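Local coordinates for cytosolic protein (Streptococcus thermophilus, PDB 2QZI) that is of unknown function, a small DUF1827-family protein that folds as an antiparallel sheet with two helices and binds sodium in the crystal, at residues Met4-His13 with Val29-Val39. Numbering follows the deposited sequence.
Sequences MKLINTTWTH and VETYSAGNTDV
Thr10 OG1 is gripped twice: it accepts the N-H of Thr31 (N to OG1 3.0 Å) and donates to Asn8 OD1 at 2.7 Å. Threonine suits this place because its hydroxyl can do both at once; with OG1 beside its own backbone N (chi1 -52°), the methyl CG2 is left to lie near Val29 O. Asn8 OD1 also takes the N-H of Thr10, in the carbonyl plane, closing an Asx turn, which needs such a short side-chain carbonyl two residues earlier. Asn8 CG lies over one face of the Tyr32 ring near its phenol end, the amide plane turned 48° from the ring, while the phenol OH bonds to Glu30 OE1 and Lys75. Thr9 N donates to Thr31 O at 2.9 Å, and Thr9 OG1 and Thr31 OG1 share a hydrogen bond of 3.2 Å in which either may donate; the His13 ring, one face over Thr31 CB, leans on the same threonine. Further along, Ile7 and Ser33 form an antiparallel hydrogen-bonded pair. Toward Met4 the contact becomes apolar: Leu6 CD1 reaches back to Tyr32 CB at 3.9 Å, and the selenium (SE) of Met4, a selenomethionine, sits 3.7 Å from Ala34 CB, a mere methyl. Thr9 N and the threonine hydroxyls thus carry the pairing past strand 6-8, Asn8 OD1 holding Thr10 in position.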
loop_
_atom_site.group_PDB
_atom_site.type_symbol
_atom_site.label_atom_id
_atom_site.label_comp_id
_atom_site.label_asym_id
_atom_site.label_seq_id
_atom_site.Cartn_x
_atom_site.Cartn_y
_atom_site.Cartn_z
HETATM N N MSE A 4 12.917 -11.767 -1.014
HETATM C CA MSE A 4 12.184 -10.875 -0.120
HETATM C C MSE A 4 10.670 -11.147 -0.058
HETATM O O MSE A 4 9.939 -11.078 -1.081
HETATM C CB MSE A 4 12.455 -9.408 -0.502
HETATM C CG MSE A 4 11.644 -8.415 0.254
HETATM SE SE MSE A 4 9.792 -8.454 -0.335
HETATM C CE MSE A 4 9.899 -7.249 -1.960
ATOM N N LYS A 5 10.212 -11.440 1.152
ATOM C CA LYS A 5 8.796 -11.643 1.384
ATOM C C LYS A 5 8.170 -10.432 2.128
ATOM O O LYS A 5 8.825 -9.749 2.909
ATOM C CB LYS A 5 8.564 -12.995 2.122
ATOM C CG LYS A 5 7.373 -13.848 1.559
ATOM C CD LYS A 5 6.079 -12.959 1.069
ATOM C CE LYS A 5 5.888 -12.944 -0.471
ATOM N NZ LYS A 5 5.659 -11.584 -1.071
ATOM N N LEU A 6 6.904 -10.181 1.845
ATOM C CA LEU A 6 6.048 -9.198 2.547
ATOM C C LEU A 6 5.617 -9.815 3.873
ATOM O O LEU A 6 5.081 -10.934 3.885
ATOM C CB LEU A 6 4.825 -8.937 1.716
ATOM C CG LEU A 6 4.863 -7.869 0.575
ATOM C CD1 LEU A 6 4.855 -6.487 1.156
ATOM C CD2 LEU A 6 6.083 -8.059 -0.306
ATOM N N ILE A 7 5.938 -9.130 4.971
ATOM C CA ILE A 7 5.619 -9.546 6.346
ATOM C C ILE A 7 4.553 -8.502 6.831
ATOM O O ILE A 7 4.774 -7.279 6.760
ATOM C CB ILE A 7 6.899 -9.609 7.220
ATOM C CG1 ILE A 7 8.035 -10.389 6.533
ATOM C CG2 ILE A 7 6.646 -10.220 8.646
ATOM C CD1 ILE A 7 8.290 -11.852 7.069
ATOM N N ASN A 8 3.363 -8.985 7.224
ATOM C CA ASN A 8 2.361 -8.165 7.906
ATOM C C ASN A 8 2.885 -7.682 9.268
ATOM O O ASN A 8 3.082 -8.475 10.136
ATOM C CB ASN A 8 1.021 -8.923 8.135
ATOM C CG ASN A 8 -0.147 -7.936 8.405
ATOM O OD1 ASN A 8 -0.028 -7.057 9.252
ATOM N ND2 ASN A 8 -1.221 -8.017 7.613
ATOM N N THR A 9 3.074 -6.374 9.453
ATOM C CA THR A 9 3.636 -5.849 10.730
ATOM C C THR A 9 2.552 -4.977 11.463
ATOM O O THR A 9 2.882 -4.255 12.419
ATOM C CB THR A 9 4.880 -4.955 10.443
ATOM O OG1 THR A 9 4.481 -3.978 9.472
ATOM C CG2 THR A 9 6.041 -5.749 9.885
ATOM N N THR A 10 1.269 -5.074 11.026
ATOM C CA THR A 10 0.144 -4.329 11.619
ATOM C C THR A 10 0.100 -4.381 13.164
ATOM O O THR A 10 -0.021 -3.339 13.804
ATOM C CB THR A 10 -1.204 -4.733 10.971
ATOM O OG1 THR A 10 -1.089 -4.624 9.527
ATOM C CG2 THR A 10 -2.305 -3.757 11.417
ATOM N N TRP A 11 0.277 -5.571 13.750
ATOM C CA TRP A 11 0.254 -5.719 15.174
ATOM C C TRP A 11 1.190 -4.771 15.944
ATOM O O TRP A 11 0.941 -4.507 17.132
ATOM C CB TRP A 11 0.611 -7.179 15.555
ATOM C CG TRP A 11 2.075 -7.450 15.302
ATOM C CD1 TRP A 11 2.686 -7.707 14.088
ATOM C CD2 TRP A 11 3.113 -7.491 16.292
ATOM N NE1 TRP A 11 4.023 -7.881 14.271
ATOM C CE2 TRP A 11 4.322 -7.765 15.610
ATOM C CE3 TRP A 11 3.139 -7.262 17.662
ATOM C CZ2 TRP A 11 5.550 -7.818 16.259
ATOM C CZ3 TRP A 11 4.375 -7.355 18.342
ATOM C CH2 TRP A 11 5.558 -7.642 17.631
ATOM N N THR A 12 2.289 -4.310 15.335
ATOM C CA THR A 12 3.181 -3.414 16.070
ATOM C C THR A 12 3.118 -2.045 15.407
ATOM O O THR A 12 4.058 -1.310 15.552
ATOM C CB THR A 12 4.730 -3.782 16.025
ATOM O OG1 THR A 12 5.193 -4.650 14.987
ATOM C CG2 THR A 12 5.632 -3.549 17.104
ATOM N N HIS A 13 2.029 -1.686 14.724
ATOM C CA HIS A 13 1.878 -0.338 14.199
ATOM C C HIS A 13 0.481 0.183 14.568
ATOM O O HIS A 13 -0.224 0.733 13.721
ATOM C CB HIS A 13 2.074 -0.273 12.648
ATOM C CG HIS A 13 3.514 -0.291 12.233
ATOM N ND1 HIS A 13 4.284 -1.420 12.299
ATOM C CD2 HIS A 13 4.316 0.682 11.723
ATOM C CE1 HIS A 13 5.530 -1.135 11.958
ATOM N NE2 HIS A 13 5.555 0.122 11.546
ATOM N N VAL A 29 -6.583 -0.322 7.442
ATOM C CA VAL A 29 -5.209 0.126 7.444
ATOM C C VAL A 29 -4.313 -1.010 7.897
ATOM O O VAL A 29 -4.473 -1.570 8.998
ATOM C CB VAL A 29 -4.941 1.319 8.392
ATOM C CG1 VAL A 29 -3.444 1.792 8.259
ATOM C CG2 VAL A 29 -5.916 2.526 8.171
ATOM N N GLU A 30 -3.359 -1.353 7.050
ATOM C CA GLU A 30 -2.402 -2.391 7.401
ATOM C C GLU A 30 -1.002 -1.953 7.045
ATOM O O GLU A 30 -0.826 -1.150 6.126
ATOM C CB GLU A 30 -2.744 -3.641 6.637
ATOM C CG GLU A 30 -4.177 -4.003 6.801
ATOM C CD GLU A 30 -4.454 -5.426 6.446
ATOM O OE1 GLU A 30 -3.848 -5.948 5.489
ATOM O OE2 GLU A 30 -5.334 -6.008 7.103
ATOM N N THR A 31 -0.025 -2.425 7.798
ATOM C CA THR A 31 1.372 -2.129 7.470
ATOM C C THR A 31 2.171 -3.402 7.200
ATOM O O THR A 31 1.871 -4.431 7.725
ATOM C CB THR A 31 2.091 -1.357 8.583
ATOM O OG1 THR A 31 1.962 -2.077 9.760
ATOM C CG2 THR A 31 1.500 0.046 8.815
ATOM N N TYR A 32 3.156 -3.315 6.294
ATOM C CA TYR A 32 4.019 -4.458 5.942
ATOM C C TYR A 32 5.457 -3.985 5.724
ATOM O O TYR A 32 5.697 -2.866 5.243
ATOM C CB TYR A 32 3.590 -5.089 4.616
ATOM C CG TYR A 32 2.229 -5.721 4.622
ATOM C CD1 TYR A 32 2.092 -7.097 4.577
ATOM C CD2 TYR A 32 1.044 -4.916 4.647
ATOM C CE1 TYR A 32 0.847 -7.678 4.580
ATOM C CE2 TYR A 32 -0.220 -5.516 4.686
ATOM C CZ TYR A 32 -0.292 -6.891 4.617
ATOM O OH TYR A 32 -1.525 -7.511 4.639
ATOM N N SER A 33 6.391 -4.866 6.075
ATOM C CA SER A 33 7.771 -4.833 5.657
ATOM C C SER A 33 7.990 -5.629 4.366
ATOM O O SER A 33 7.331 -6.631 4.098
ATOM C CB SER A 33 8.624 -5.538 6.725
ATOM O OG SER A 33 8.997 -4.552 7.667
ATOM N N ALA A 34 8.933 -5.162 3.567
ATOM C CA ALA A 34 9.434 -5.851 2.407
ATOM C C ALA A 34 10.963 -5.660 2.560
ATOM O O ALA A 34 11.560 -4.822 1.928
ATOM C CB ALA A 34 8.838 -5.186 1.145
ATOM N N GLY A 35 11.576 -6.408 3.474
ATOM C CA GLY A 35 12.988 -6.188 3.849
ATOM C C GLY A 35 13.069 -4.882 4.631
ATOM O O GLY A 35 12.396 -4.747 5.641
ATOM N N ASN A 36 13.854 -3.910 4.165
ATOM C CA ASN A 36 13.895 -2.592 4.827
ATOM C C ASN A 36 12.970 -1.512 4.214
ATOM O O ASN A 36 12.909 -0.380 4.688
ATOM C CB ASN A 36 15.326 -2.078 5.053
ATOM C CG ASN A 36 16.220 -2.165 3.800
ATOM O OD1 ASN A 36 15.784 -1.985 2.669
ATOM N ND2 ASN A 36 17.495 -2.421 4.032
ATOM N N THR A 37 12.235 -1.916 3.187
ATOM C CA THR A 37 11.148 -1.158 2.618
ATOM C C THR A 37 9.863 -1.294 3.442
ATOM O O THR A 37 9.476 -2.414 3.892
ATOM C CB THR A 37 10.937 -1.584 1.129
ATOM O OG1 THR A 37 12.081 -1.199 0.361
ATOM C CG2 THR A 37 9.759 -0.902 0.509
ATOM N N ASP A 38 9.186 -0.154 3.642
ATOM C CA ASP A 38 7.948 -0.148 4.424
ATOM C C ASP A 38 6.738 0.122 3.548
ATOM O O ASP A 38 6.789 0.952 2.677
ATOM C CB ASP A 38 7.923 0.961 5.461
ATOM C CG ASP A 38 9.113 0.995 6.312
ATOM O OD1 ASP A 38 9.369 -0.002 7.015
ATOM O OD2 ASP A 38 9.822 2.051 6.233
ATOM N N VAL A 39 5.637 -0.561 3.852
ATOM C CA VAL A 39 4.438 -0.488 3.053
ATOM C C VAL A 39 3.319 -0.211 4.036
ATOM O O VAL A 39 3.308 -0.752 5.157
ATOM C CB VAL A 39 4.201 -1.802 2.228
ATOM C CG1 VAL A 39 3.017 -1.692 1.315
ATOM C CG2 VAL A 39 5.438 -2.145 1.376
HETATM O O HOH W 1 9.975 -8.451 4.609
HETATM O O HOH W 2 -3.664 -7.182 9.439
#